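Local coordinates for protein putative histidinol-phosphate aminotransferase (Burkholderia pseudomallei, PDB 3P1T) that probably moves an amino group from L-histidinol phosphate to 2-oxoglutarate, using pyridoxal 5'-phosphate, in the pathway of histidine biosynthesis, at residues A[98-103]-A[305-310]; A[174-179]-A[276-281]; A[288-293]-A[328-333]; A[300-305]-A[312-317]. All coordinates share one frame; numbering follows the deposited sequence.

Interaction 1: residues A[98-103]-A[305-310]; sequences PGFDGY and GQFGLH
Phe307 and Gly99 meet where two loops of this PLP-dependent transferase-like fold come together: the link leading from strand 92-96 of the seven-stranded sheet into helix 102-107, and the connection of the hairpin 299-303/312-316. Gly99 N donates to Phe307 O at 3.2 Å. Pro98, which follows a cis peptide bond, leans on the same carbonyl with its CA, and its CB packs against Leu309 CG at 3.6 Å, the two side chains crossing at about a right angle.

The side chain of Phe307 lies along residues 99-101. Its CB is 3.3 Å from Gly99 O, an oxygen that stays near the ring plane at the edge; CG and CD1 continue past that oxygen, CD1 also touching Phe100 CA, and CE1 comes 3.3 Å from Asp101 OD1. The ring is placed there by a chi1 of -48°, with CG beside the backbone N. At the tip CZ meets the guanidinium of Arg314. The side chain also lies beside a bound tartrate, probably from the crystallisation liquor, and touches Pro147.

Asp101 divides its carboxylate between two neighbours. While OD1 sits by the Phe307 ring, OD2 accepts from Gln306 NE2 at 3.1 Å. The amide is swung to the carboxylate by an extended chain, and its other end is taken by Lys302 NZ, which binds OE1. With both ends engaged the amide's rotation is defined: OD2 lies almost in the amide plane, whereas NE2 approaches OD2 on the syn side, 31° out of the carboxylate plane.

Interaction 2: residues A[174-179]-A[276-281]; sequences VDYSSF and EANFVL
Across the pairs Tyr176-Ala277 and Ser177-Glu276 the two backbones run in nearly opposite directions, 158° apart, yet no backbone hydrogen bond joins them. The contact ties a loop following strand 166-170 of the seven-stranded sheet to the lead-in of strand 279-283 in the four-stranded sheet of this PLP-dependent transferase-like fold. In the loop, the short 3-10 turn 174-176 is continued by an ST turn at Ser177, whose OG accepts from Phe179 N and donates to Val174 O. Tyr176 O and Ala277 O both accept from Arg258 NH1, so an arginine of helix 244-267 ties the two segments.

The direct hydrogen bonds across the contact all end on the side chain of Glu276. Bent at chi2 (-80°), it brings its carboxylate back to Ser178: OE1 accepts from Ser178 N at 2.9 Å, and OE2 takes the proton of Ser178 OG at 2.8 Å on its syn lone pair. A single serine thus grips both oxygens and limits how the carboxylate can turn.

Further along, Asn278 lies flat on Tyr176. CB stands above the middle of the ring, 3.5 Å from its centroid, in a CH-pi contact, and the amide plane is within 15° of the ring plane. Outer partners fix both groups, ND2 bonding to Asn24 O and Tyr176 OH to His250 NE2. A water completes the junction, donating to Tyr176 O at 2.8 Å and to Glu276 OE2 at 3.0 Å.

Interaction 3: residues A[288-293]-A[328-333]; sequences ERTLRF and AALAEY
Phe293 and Tyr333 form the middle of this helix-helix contact, their side chains sliding past each other in opposite directions. Both have CG anti to the backbone N (chi1 175° for Phe293, -168° for Tyr333), which sends each ring out toward the facing helix. Tyr333 CD1 lies over the face of the phenylalanine ring, 3.5 Å from Phe293 CG, and Tyr333 CB sits over the same ring at 3.9 Å from its centroid, a CH-pi contact. The ring planes are clearly inclined, so the pair is neither a parallel stack nor a T-shape. At the edge of the Phe293 ring, CE1 comes up to Ala329 O at 3.2 Å, and CZ approaches the carboxylate carbon CD of Glu332.

Because Tyr333 extends beyond Phe293, its hydroxyl reaches Arg289 and Thr290 of the facing helix. There OH donates to Thr290 OG1 at 2.7 Å, while CE2 packs near Thr290 CG2. The guanidinium of Arg289 covers the hydroxyl with one face, NE being 3.2 Å from Tyr333 OH but badly angled for a hydrogen bond.

A second shell holds these groups. Thr290 OG1 is also hydrogen-bonded to Asn284 OD1, Glu332 OE2 makes a salt bridge to Arg297, and Arg297 lies against the Phe293 ring in a cation-pi contact.

The axes of segments 288-293 and 328-333 approach to 11.3 Å, with their N-to-C directions 131° apart. Both helices rest on the four-stranded sheet: Leu291 reaches Val301 and Ile313 on strands 299-303 and 312-316, and Leu330 covers Ile315.

Interaction 4: residues A[300-305]-A[312-317]; sequences QVKDAG and HIRISI
Two basic side chains, Lys302 and Arg314, lie side by side and point the same way from a hydrogen-bonded antiparallel pair. It is the aliphatic part of the lysine that makes the contact: Lys302 CG stands over one face of the guanidinium, 3.9 Å from Arg314 CZ. Bends at chi2 and chi3 carry the amine off to Gln306 OE1, leaving NZ 4.9 Å from Arg314 NH2. Arg314 NH1 binds Asn146 OD1 and a bound tartrate, and Phe279 adds a cation-pi contact. The position of Arg314 beside the tartrate is consistent with the arginine that binds the substrate carboxylate in class I aminotransferases.

The strands themselves are zipped by Arg314 N to Lys302 O at 2.9 Å and Lys302 N to Arg314 O at 3.2 Å. Past the non-hydrogen-bonded pair Asp303-Ile313, Ala304 N donates to His312 O at 3.1 Å. Here the strand gives way to a 3-10 turn, and Asp303 OD1 accepts from Gly305 N in an Asx turn.

Away from the basic pair, Val301 straddles two isoleucines, CG2 lying 4.2 Å from Ile313 CD1 and CG1 4.0 Å from Ile315 CG1. Helix 288-296 covers this apolar cluster, with Leu294 on Val301, and Leu265 of helix 244-267 packs on Ile315. Within the sheet, the hairpin has strand 19-20 next to 299-303 and strand 279-283 next to 312-316.

In the fold
Interaction 4 is the hub of the set. Its strand 299-303 runs through the shared Gly305 into interaction 1, where Leu309 N lies 3.0 Å from Ala304 O, a probable hydrogen bond. Interaction 2 leads into the neighbouring strand, Val280 N reaching Ile315 O at 2.9 Å. Interaction 3 packs on the hairpin, with Leu291 CD1 3.9 Å from Asp303 OD2; its centre is about 22 Å from that of interaction 1. Phe307 and Arg314, from interactions 1 and 4, both border a bound tartrate, probably from the crystallisation liquor, which may mark the substrate pocket; the centre of interaction 3 is about 27 Å from the centre of the chain.

Interaction 1: residues A[98-103]-A[305-310]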
loop_
_atom_site.group_PDB
_atom_site.type_symbol
_atom_site.label_atom_id
_atom_site.label_comp_id
_atom_site.label_asym_id
_atom_site.label_seq_id
_atom_site.Cartn_x
_atom_site.Cartn_y
_atom_site.Cartn_z
ATOM N N PRO A 98 12.146 -26.047 6.074
ATOM C CA PRO A 98 12.566 -24.650 6.280
ATOM C C PRO A 98 12.611 -23.845 4.995
ATOM O O PRO A 98 12.903 -24.394 3.932
ATOM C CB PRO A 98 13.981 -24.793 6.860
ATOM C CG PRO A 98 13.973 -26.113 7.527
ATOM C CD PRO A 98 13.164 -26.974 6.595
ATOM N N GLY A 99 12.307 -22.554 5.120
ATOM C CA GLY A 99 12.282 -21.596 4.029
ATOM C C GLY A 99 11.680 -20.295 4.513
ATOM O O GLY A 99 11.405 -20.160 5.705
ATOM N N PHE A 100 11.465 -19.329 3.603
ATOM C CA PHE A 100 10.895 -18.026 3.922
ATOM C C PHE A 100 9.535 -18.186 4.625
ATOM O O PHE A 100 8.690 -18.955 4.185
ATOM C CB PHE A 100 10.771 -17.187 2.650
ATOM C CG PHE A 100 10.133 -15.837 2.859
ATOM C CD1 PHE A 100 10.735 -14.886 3.677
ATOM C CD2 PHE A 100 8.940 -15.507 2.220
ATOM C CE1 PHE A 100 10.135 -13.642 3.883
ATOM C CE2 PHE A 100 8.357 -14.250 2.405
ATOM C CZ PHE A 100 8.951 -13.332 3.245
ATOM N N ASP A 101 9.362 -17.496 5.746
ATOM C CA ASP A 101 8.212 -17.641 6.636
ATOM C C ASP A 101 7.006 -16.762 6.254
ATOM O O ASP A 101 5.927 -16.935 6.842
ATOM C CB ASP A 101 8.632 -17.295 8.089
ATOM C CG ASP A 101 9.179 -15.880 8.350
ATOM O OD1 ASP A 101 9.753 -15.269 7.406
ATOM O OD2 ASP A 101 9.071 -15.405 9.512
ATOM N N GLY A 102 7.184 -15.844 5.305
ATOM C CA GLY A 102 6.126 -14.945 4.865
ATOM C C GLY A 102 4.912 -15.623 4.261
ATOM O O GLY A 102 3.778 -15.180 4.485
ATOM N N TYR A 103 5.140 -16.702 3.493
ATOM C CA TYR A 103 4.060 -17.460 2.846
ATOM C C TYR A 103 3.192 -18.096 3.921
ATOM O O TYR A 103 1.971 -17.968 3.850
ATOM C CB TYR A 103 4.598 -18.509 1.857
ATOM C CG TYR A 103 5.725 -18.016 0.971
ATOM C CD1 TYR A 103 5.600 -16.844 0.230
ATOM C CD2 TYR A 103 6.889 -18.760 0.817
ATOM C CE1 TYR A 103 6.641 -16.377 -0.565
ATOM C CE2 TYR A 103 7.915 -18.331 -0.020
ATOM C CZ TYR A 103 7.790 -17.132 -0.693
ATOM O OH TYR A 103 8.820 -16.707 -1.475
ATOM N N GLY A 305 16.066 -19.816 13.196
ATOM C CA GLY A 305 15.007 -20.573 13.861
ATOM C C GLY A 305 13.637 -20.079 13.407
ATOM O O GLY A 305 12.672 -20.844 13.362
ATOM N N GLN A 306 13.577 -18.797 12.992
ATOM C CA GLN A 306 12.413 -18.101 12.453
ATOM C C GLN A 306 11.893 -18.795 11.206
ATOM O O GLN A 306 10.701 -18.716 10.910
ATOM C CB GLN A 306 12.827 -16.656 12.108
ATOM C CG GLN A 306 11.673 -15.733 11.749
ATOM C CD GLN A 306 12.115 -14.329 11.427
ATOM O OE1 GLN A 306 13.016 -13.748 12.057
ATOM N NE2 GLN A 306 11.420 -13.719 10.496
ATOM N N PHE A 307 12.807 -19.444 10.453
ATOM C CA PHE A 307 12.522 -20.117 9.188
ATOM C C PHE A 307 12.534 -21.656 9.331
ATOM O O PHE A 307 12.401 -22.347 8.331
ATOM C CB PHE A 307 13.546 -19.680 8.133
ATOM C CG PHE A 307 13.728 -18.186 8.078
ATOM C CD1 PHE A 307 12.798 -17.380 7.434
ATOM C CD2 PHE A 307 14.818 -17.579 8.690
ATOM C CE1 PHE A 307 12.951 -15.988 7.410
ATOM C CE2 PHE A 307 14.975 -16.190 8.659
ATOM C CZ PHE A 307 14.040 -15.404 8.018
ATOM N N GLY A 308 12.629 -22.161 10.559
ATOM C CA GLY A 308 12.612 -23.593 10.842
ATOM C C GLY A 308 13.985 -24.223 10.921
ATOM O O GLY A 308 14.108 -25.444 11.116
ATOM N N LEU A 309 15.034 -23.389 10.750
ATOM C CA LEU A 309 16.420 -23.830 10.820
ATOM C C LEU A 309 17.041 -23.383 12.131
ATOM O O LEU A 309 17.919 -22.515 12.146
ATOM C CB LEU A 309 17.229 -23.321 9.634
ATOM C CG LEU A 309 17.215 -24.181 8.412
ATOM C CD1 LEU A 309 17.682 -23.398 7.212
ATOM C CD2 LEU A 309 18.055 -25.425 8.600
ATOM N N HIS A 310 16.593 -23.997 13.239
ATOM C CA HIS A 310 17.108 -23.719 14.575
ATOM C C HIS A 310 18.566 -24.089 14.638
ATOM O O HIS A 310 19.014 -24.974 13.891
ATOM C CB HIS A 310 16.313 -24.483 15.632
ATOM C CG HIS A 310 14.865 -24.166 15.575
ATOM N ND1 HIS A 310 13.998 -24.887 14.759
ATOM C CD2 HIS A 310 14.179 -23.162 16.167
ATOM C CE1 HIS A 310 12.818 -24.301 14.887
ATOM N NE2 HIS A 310 12.873 -23.269 15.733
#

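Interaction 2: residues A[174-179]-A[276-281]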
loop_
_atom_site.group_PDB
_atom_site.type_symbol
_atom_site.label_atom_id
_atom_site.label_comp_id
_atom_site.label_asym_id
_atom_site.label_seq_id
_atom_site.Cartn_x
_atom_site.Cartn_y
_atom_site.Cartn_z
ATOM N N VAL A 174 17.663 -12.744 -6.684
ATOM C CA VAL A 174 18.271 -13.084 -7.982
ATOM C C VAL A 174 19.465 -12.148 -8.351
ATOM O O VAL A 174 20.380 -12.608 -9.028
ATOM C CB VAL A 174 17.228 -13.076 -9.131
ATOM C CG1 VAL A 174 16.781 -11.653 -9.488
ATOM C CG2 VAL A 174 17.750 -13.804 -10.369
ATOM N N ASP A 175 19.472 -10.874 -7.916
ATOM C CA ASP A 175 20.543 -9.944 -8.301
ATOM C C ASP A 175 21.945 -10.328 -7.702
ATOM O O ASP A 175 22.972 -9.858 -8.206
ATOM C CB ASP A 175 20.176 -8.508 -7.920
ATOM C CG ASP A 175 19.384 -7.745 -8.990
ATOM O OD1 ASP A 175 19.080 -8.345 -10.065
ATOM O OD2 ASP A 175 19.129 -6.532 -8.788
ATOM N N TYR A 176 21.986 -11.226 -6.715
ATOM C CA TYR A 176 23.244 -11.696 -6.147
ATOM C C TYR A 176 23.567 -13.108 -6.651
ATOM O O TYR A 176 24.506 -13.743 -6.145
ATOM C CB TYR A 176 23.164 -11.680 -4.611
ATOM C CG TYR A 176 22.718 -10.346 -4.054
ATOM C CD1 TYR A 176 23.574 -9.242 -4.059
ATOM C CD2 TYR A 176 21.435 -10.176 -3.548
ATOM C CE1 TYR A 176 23.158 -8.006 -3.561
ATOM C CE2 TYR A 176 21.009 -8.947 -3.058
ATOM C CZ TYR A 176 21.874 -7.868 -3.055
ATOM O OH TYR A 176 21.436 -6.674 -2.544
ATOM N N SER A 177 22.784 -13.614 -7.632
ATOM C CA SER A 177 22.947 -14.974 -8.121
ATOM C C SER A 177 23.879 -15.071 -9.355
ATOM O O SER A 177 24.494 -14.082 -9.804
ATOM C CB SER A 177 21.595 -15.584 -8.461
ATOM O OG SER A 177 21.088 -15.047 -9.670
ATOM N N SER A 178 24.004 -16.314 -9.855
ATOM C CA SER A 178 24.815 -16.718 -11.001
ATOM C C SER A 178 23.945 -16.861 -12.250
ATOM O O SER A 178 24.464 -17.173 -13.319
ATOM C CB SER A 178 25.515 -18.043 -10.696
ATOM O OG SER A 178 26.145 -18.035 -9.426
ATOM N N PHE A 179 22.624 -16.642 -12.116
ATOM C CA PHE A 179 21.679 -16.821 -13.214
ATOM C C PHE A 179 20.918 -15.507 -13.530
ATOM O O PHE A 179 19.763 -15.548 -13.945
ATOM C CB PHE A 179 20.700 -17.978 -12.901
ATOM C CG PHE A 179 19.930 -17.938 -11.593
ATOM C CD1 PHE A 179 18.666 -17.356 -11.525
ATOM C CD2 PHE A 179 20.421 -18.574 -10.456
ATOM C CE1 PHE A 179 17.933 -17.368 -10.338
ATOM C CE2 PHE A 179 19.687 -18.575 -9.265
ATOM C CZ PHE A 179 18.450 -17.971 -9.216
ATOM N N GLU A 276 23.700 -17.880 -2.916
ATOM C CA GLU A 276 23.447 -17.166 -4.162
ATOM C C GLU A 276 22.754 -15.836 -3.861
ATOM O O GLU A 276 22.364 -15.126 -4.774
ATOM C CB GLU A 276 22.604 -18.036 -5.095
ATOM C CG GLU A 276 23.376 -19.149 -5.765
ATOM C CD GLU A 276 24.160 -18.654 -6.954
ATOM O OE1 GLU A 276 23.571 -18.600 -8.057
ATOM O OE2 GLU A 276 25.346 -18.289 -6.783
ATOM N N ALA A 277 22.614 -15.494 -2.579
ATOM C CA ALA A 277 21.960 -14.255 -2.134
ATOM C C ALA A 277 22.979 -13.336 -1.422
ATOM O O ALA A 277 24.163 -13.633 -1.478
ATOM C CB ALA A 277 20.802 -14.592 -1.222
ATOM N N ASN A 278 22.537 -12.242 -0.761
ATOM C CA ASN A 278 23.410 -11.268 -0.089
ATOM C C ASN A 278 23.649 -11.610 1.400
ATOM O O ASN A 278 23.828 -10.713 2.227
ATOM C CB ASN A 278 22.798 -9.855 -0.203
ATOM C CG ASN A 278 21.393 -9.703 0.319
ATOM O OD1 ASN A 278 20.657 -10.673 0.555
ATOM N ND2 ASN A 278 20.968 -8.468 0.449
ATOM N N PHE A 279 23.701 -12.897 1.728
ATOM C CA PHE A 279 23.880 -13.368 3.096
ATOM C C PHE A 279 24.488 -14.749 3.093
ATOM O O PHE A 279 24.551 -15.361 2.029
ATOM C CB PHE A 279 22.517 -13.384 3.837
ATOM C CG PHE A 279 21.450 -14.224 3.171
ATOM C CD1 PHE A 279 21.471 -15.611 3.268
ATOM C CD2 PHE A 279 20.439 -13.631 2.434
ATOM C CE1 PHE A 279 20.516 -16.388 2.610
ATOM C CE2 PHE A 279 19.460 -14.409 1.811
ATOM C CZ PHE A 279 19.504 -15.779 1.904
ATOM N N VAL A 280 24.878 -15.276 4.277
ATOM C CA VAL A 280 25.408 -16.643 4.401
ATOM C C VAL A 280 24.747 -17.331 5.603
ATOM O O VAL A 280 24.556 -16.693 6.652
ATOM C CB VAL A 280 26.956 -16.742 4.487
ATOM C CG1 VAL A 280 27.618 -16.419 3.148
ATOM C CG2 VAL A 280 27.531 -15.893 5.623
ATOM N N LEU A 281 24.369 -18.630 5.440
ATOM C CA LEU A 281 23.814 -19.419 6.536
ATOM C C LEU A 281 24.968 -20.132 7.233
ATOM O O LEU A 281 25.761 -20.799 6.566
ATOM C CB LEU A 281 22.745 -20.397 6.060
ATOM C CG LEU A 281 21.941 -21.097 7.164
ATOM C CD1 LEU A 281 20.923 -20.154 7.805
ATOM C CD2 LEU A 281 21.223 -22.293 6.616
HETATM O O HOH W 1 26.393 -15.521 -7.221
#

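Interaction 3: residues A[288-293]-A[328-333]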
loop_
_atom_site.group_PDB
_atom_site.type_symbol
_atom_site.label_atom_id
_atom_site.label_comp_id
_atom_site.label_asym_id
_atom_site.label_seq_id
_atom_site.Cartn_x
_atom_site.Cartn_y
_atom_site.Cartn_z
ATOM N N GLU A 288 21.476 -19.527 21.431
ATOM C CA GLU A 288 21.324 -18.158 21.936
ATOM C C GLU A 288 22.658 -17.565 22.457
ATOM O O GLU A 288 22.880 -16.366 22.282
ATOM C CB GLU A 288 20.267 -18.118 23.058
ATOM C CG GLU A 288 19.850 -16.719 23.508
ATOM C CD GLU A 288 19.273 -15.788 22.454
ATOM O OE1 GLU A 288 18.540 -16.260 21.552
ATOM O OE2 GLU A 288 19.525 -14.567 22.567
ATOM N N ARG A 289 23.539 -18.393 23.055
ATOM C CA ARG A 289 24.844 -17.975 23.582
ATOM C C ARG A 289 25.620 -17.117 22.560
ATOM O O ARG A 289 26.250 -16.134 22.946
ATOM C CB ARG A 289 25.679 -19.211 23.965
ATOM C CG ARG A 289 26.807 -18.931 24.957
ATOM C CD ARG A 289 27.678 -20.154 25.159
ATOM N NE ARG A 289 28.853 -20.148 24.282
ATOM C CZ ARG A 289 29.442 -21.239 23.797
ATOM N NH1 ARG A 289 28.940 -22.442 24.051
ATOM N NH2 ARG A 289 30.512 -21.132 23.017
ATOM N N THR A 290 25.544 -17.475 21.266
ATOM C CA THR A 290 26.230 -16.781 20.179
ATOM C C THR A 290 25.594 -15.419 19.940
ATOM O O THR A 290 26.312 -14.427 19.821
ATOM C CB THR A 290 26.185 -17.638 18.917
ATOM O OG1 THR A 290 26.649 -18.949 19.231
ATOM C CG2 THR A 290 27.001 -17.046 17.774
ATOM N N LEU A 291 24.251 -15.376 19.843
ATOM C CA LEU A 291 23.482 -14.150 19.598
ATOM C C LEU A 291 23.721 -13.130 20.727
ATOM O O LEU A 291 23.962 -11.955 20.452
ATOM C CB LEU A 291 21.990 -14.467 19.460
ATOM C CG LEU A 291 21.603 -15.395 18.325
ATOM C CD1 LEU A 291 20.276 -16.044 18.615
ATOM C CD2 LEU A 291 21.583 -14.665 16.971
ATOM N N ARG A 292 23.724 -13.607 21.983
ATOM C CA ARG A 292 23.967 -12.811 23.189
ATOM C C ARG A 292 25.393 -12.212 23.144
ATOM O O ARG A 292 25.549 -11.017 23.413
ATOM C CB ARG A 292 23.752 -13.692 24.430
ATOM C CG ARG A 292 23.881 -12.978 25.764
ATOM C CD ARG A 292 23.379 -13.807 26.943
ATOM N NE ARG A 292 24.076 -15.090 27.131
ATOM C CZ ARG A 292 23.552 -16.285 26.851
ATOM N NH1 ARG A 292 22.317 -16.381 26.372
ATOM N NH2 ARG A 292 24.257 -17.390 27.057
ATOM N N PHE A 293 26.407 -13.028 22.756
ATOM C CA PHE A 293 27.813 -12.634 22.586
ATOM C C PHE A 293 27.960 -11.493 21.561
ATOM O O PHE A 293 28.640 -10.503 21.827
ATOM C CB PHE A 293 28.643 -13.851 22.132
ATOM C CG PHE A 293 30.095 -13.575 21.799
ATOM C CD1 PHE A 293 30.475 -13.223 20.508
ATOM C CD2 PHE A 293 31.086 -13.709 22.767
ATOM C CE1 PHE A 293 31.810 -12.958 20.208
ATOM C CE2 PHE A 293 32.429 -13.493 22.453
ATOM C CZ PHE A 293 32.782 -13.100 21.179
ATOM N N ALA A 328 35.812 -10.063 13.231
ATOM C CA ALA A 328 36.655 -9.887 14.424
ATOM C C ALA A 328 35.967 -10.469 15.664
ATOM O O ALA A 328 36.624 -11.132 16.464
ATOM C CB ALA A 328 36.984 -8.422 14.637
ATOM N N ALA A 329 34.644 -10.282 15.780
ATOM C CA ALA A 329 33.843 -10.813 16.888
ATOM C C ALA A 329 33.763 -12.337 16.851
ATOM O O ALA A 329 33.952 -12.951 17.893
ATOM C CB ALA A 329 32.441 -10.231 16.854
ATOM N N LEU A 330 33.503 -12.949 15.673
ATOM C CA LEU A 330 33.409 -14.410 15.572
ATOM C C LEU A 330 34.821 -15.037 15.584
ATOM O O LEU A 330 34.943 -16.224 15.904
ATOM C CB LEU A 330 32.593 -14.875 14.353
ATOM C CG LEU A 330 31.073 -14.617 14.436
ATOM C CD1 LEU A 330 30.387 -14.965 13.141
ATOM C CD2 LEU A 330 30.430 -15.393 15.558
ATOM N N ALA A 331 35.885 -14.253 15.304
ATOM C CA ALA A 331 37.245 -14.776 15.470
ATOM C C ALA A 331 37.503 -14.964 16.964
ATOM O O ALA A 331 37.988 -16.021 17.380
ATOM C CB ALA A 331 38.278 -13.852 14.840
ATOM N N GLU A 332 37.066 -13.968 17.775
ATOM C CA GLU A 332 37.158 -13.963 19.236
ATOM C C GLU A 332 36.315 -15.107 19.834
ATOM O O GLU A 332 36.793 -15.799 20.734
ATOM C CB GLU A 332 36.698 -12.599 19.790
ATOM C CG GLU A 332 36.902 -12.410 21.286
ATOM C CD GLU A 332 36.193 -11.232 21.933
ATOM O OE1 GLU A 332 35.793 -10.281 21.220
ATOM O OE2 GLU A 332 36.045 -11.264 23.176
ATOM N N TYR A 333 35.095 -15.321 19.310
ATOM C CA TYR A 333 34.164 -16.357 19.760
ATOM C C TYR A 333 34.678 -17.781 19.463
ATOM O O TYR A 333 34.366 -18.687 20.240
ATOM C CB TYR A 333 32.794 -16.156 19.098
ATOM C CG TYR A 333 31.670 -16.983 19.695
ATOM C CD1 TYR A 333 31.257 -16.791 21.014
ATOM C CD2 TYR A 333 30.951 -17.882 18.915
ATOM C CE1 TYR A 333 30.204 -17.526 21.560
ATOM C CE2 TYR A 333 29.898 -18.628 19.451
ATOM C CZ TYR A 333 29.516 -18.437 20.772
ATOM O OH TYR A 333 28.447 -19.140 21.288
#

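Interaction 4: residues A[300-305]-A[312-317]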
loop_
_atom_site.group_PDB
_atom_site.type_symbol
_atom_site.label_atom_id
_atom_site.label_comp_id
_atom_site.label_asym_id
_atom_site.label_seq_id
_atom_site.Cartn_x
_atom_site.Cartn_y
_atom_site.Cartn_z
ATOM N N GLN A 300 24.355 -7.365 15.222
ATOM C CA GLN A 300 23.010 -7.923 15.152
ATOM C C GLN A 300 22.897 -8.859 13.930
ATOM O O GLN A 300 22.983 -8.401 12.794
ATOM C CB GLN A 300 21.981 -6.768 15.097
ATOM C CG GLN A 300 20.592 -7.128 15.568
ATOM N N VAL A 301 22.768 -10.173 14.164
ATOM C CA VAL A 301 22.577 -11.162 13.086
ATOM C C VAL A 301 21.133 -11.722 13.215
ATOM O O VAL A 301 20.426 -11.326 14.140
ATOM C CB VAL A 301 23.653 -12.295 13.026
ATOM C CG1 VAL A 301 25.047 -11.730 12.762
ATOM C CG2 VAL A 301 23.632 -13.196 14.259
ATOM N N LYS A 302 20.694 -12.610 12.294
ATOM C CA LYS A 302 19.352 -13.203 12.298
ATOM C C LYS A 302 19.395 -14.655 12.766
ATOM O O LYS A 302 20.232 -15.429 12.298
ATOM C CB LYS A 302 18.735 -13.120 10.878
ATOM C CG LYS A 302 17.373 -13.829 10.672
ATOM C CD LYS A 302 16.179 -13.174 11.362
ATOM C CE LYS A 302 15.684 -11.972 10.614
ATOM N NZ LYS A 302 14.491 -11.376 11.251
ATOM N N ASP A 303 18.472 -15.024 13.680
ATOM C CA ASP A 303 18.290 -16.395 14.156
ATOM C C ASP A 303 17.450 -17.125 13.102
ATOM O O ASP A 303 16.286 -16.779 12.895
ATOM C CB ASP A 303 17.640 -16.407 15.561
ATOM C CG ASP A 303 17.411 -17.765 16.224
ATOM O OD1 ASP A 303 17.681 -18.809 15.575
ATOM O OD2 ASP A 303 16.974 -17.786 17.397
ATOM N N ALA A 304 18.048 -18.109 12.409
ATOM C CA ALA A 304 17.378 -18.841 11.333
ATOM C C ALA A 304 16.274 -19.802 11.871
ATOM O O ALA A 304 15.600 -20.458 11.069
ATOM C CB ALA A 304 18.399 -19.611 10.509
ATOM N N GLY A 305 16.066 -19.816 13.196
ATOM C CA GLY A 305 15.007 -20.573 13.861
ATOM C C GLY A 305 13.637 -20.079 13.407
ATOM O O GLY A 305 12.672 -20.844 13.362
ATOM N N HIS A 312 21.123 -22.280 13.739
ATOM C CA HIS A 312 21.697 -21.676 12.541
ATOM C C HIS A 312 21.544 -20.176 12.638
ATOM O O HIS A 312 20.586 -19.704 13.262
ATOM C CB HIS A 312 21.034 -22.195 11.253
ATOM C CG HIS A 312 21.448 -23.560 10.810
ATOM N ND1 HIS A 312 20.810 -24.689 11.278
ATOM C CD2 HIS A 312 22.361 -23.926 9.878
ATOM C CE1 HIS A 312 21.388 -25.707 10.659
ATOM N NE2 HIS A 312 22.327 -25.296 9.805
ATOM N N ILE A 313 22.454 -19.418 12.028
ATOM C CA ILE A 313 22.331 -17.964 11.986
ATOM C C ILE A 313 22.495 -17.525 10.530
ATOM O O ILE A 313 23.262 -18.126 9.780
ATOM C CB ILE A 313 23.276 -17.174 12.946
ATOM C CG1 ILE A 313 24.765 -17.583 12.772
ATOM C CG2 ILE A 313 22.808 -17.300 14.404
ATOM C CD1 ILE A 313 25.776 -16.699 13.438
ATOM N N ARG A 314 21.735 -16.513 10.128
ATOM C CA ARG A 314 21.809 -15.931 8.797
ATOM C C ARG A 314 22.489 -14.591 8.946
ATOM O O ARG A 314 21.949 -13.683 9.584
ATOM C CB ARG A 314 20.413 -15.824 8.137
ATOM C CG ARG A 314 20.469 -15.485 6.647
ATOM C CD ARG A 314 19.150 -14.949 6.122
ATOM N NE ARG A 314 18.861 -13.642 6.706
ATOM C CZ ARG A 314 17.650 -13.128 6.828
ATOM N NH1 ARG A 314 16.592 -13.806 6.410
ATOM N NH2 ARG A 314 17.481 -11.942 7.393
ATOM N N ILE A 315 23.717 -14.499 8.441
ATOM C CA ILE A 315 24.531 -13.284 8.515
ATOM C C ILE A 315 24.437 -12.532 7.188
ATOM O O ILE A 315 24.826 -13.082 6.153
ATOM C CB ILE A 315 26.012 -13.635 8.864
ATOM C CG1 ILE A 315 26.116 -14.497 10.146
ATOM C CG2 ILE A 315 26.846 -12.351 8.943
ATOM C CD1 ILE A 315 27.505 -15.024 10.459
ATOM N N SER A 316 23.946 -11.284 7.208
ATOM C CA SER A 316 23.897 -10.489 5.977
ATOM C C SER A 316 25.302 -9.968 5.624
ATOM O O SER A 316 26.193 -9.931 6.488
ATOM C CB SER A 316 22.913 -9.335 6.112
ATOM O OG SER A 316 21.611 -9.829 6.369
ATOM N N ILE A 317 25.515 -9.628 4.343
ATOM C CA ILE A 317 26.786 -9.079 3.876
ATOM C C ILE A 317 26.584 -7.569 3.725
ATOM O O ILE A 317 25.792 -7.134 2.871
ATOM C CB ILE A 317 27.268 -9.776 2.569
ATOM C CG1 ILE A 317 27.363 -11.317 2.712
ATOM C CG2 ILE A 317 28.538 -9.158 2.031
ATOM C CD1 ILE A 317 28.246 -11.873 3.839
#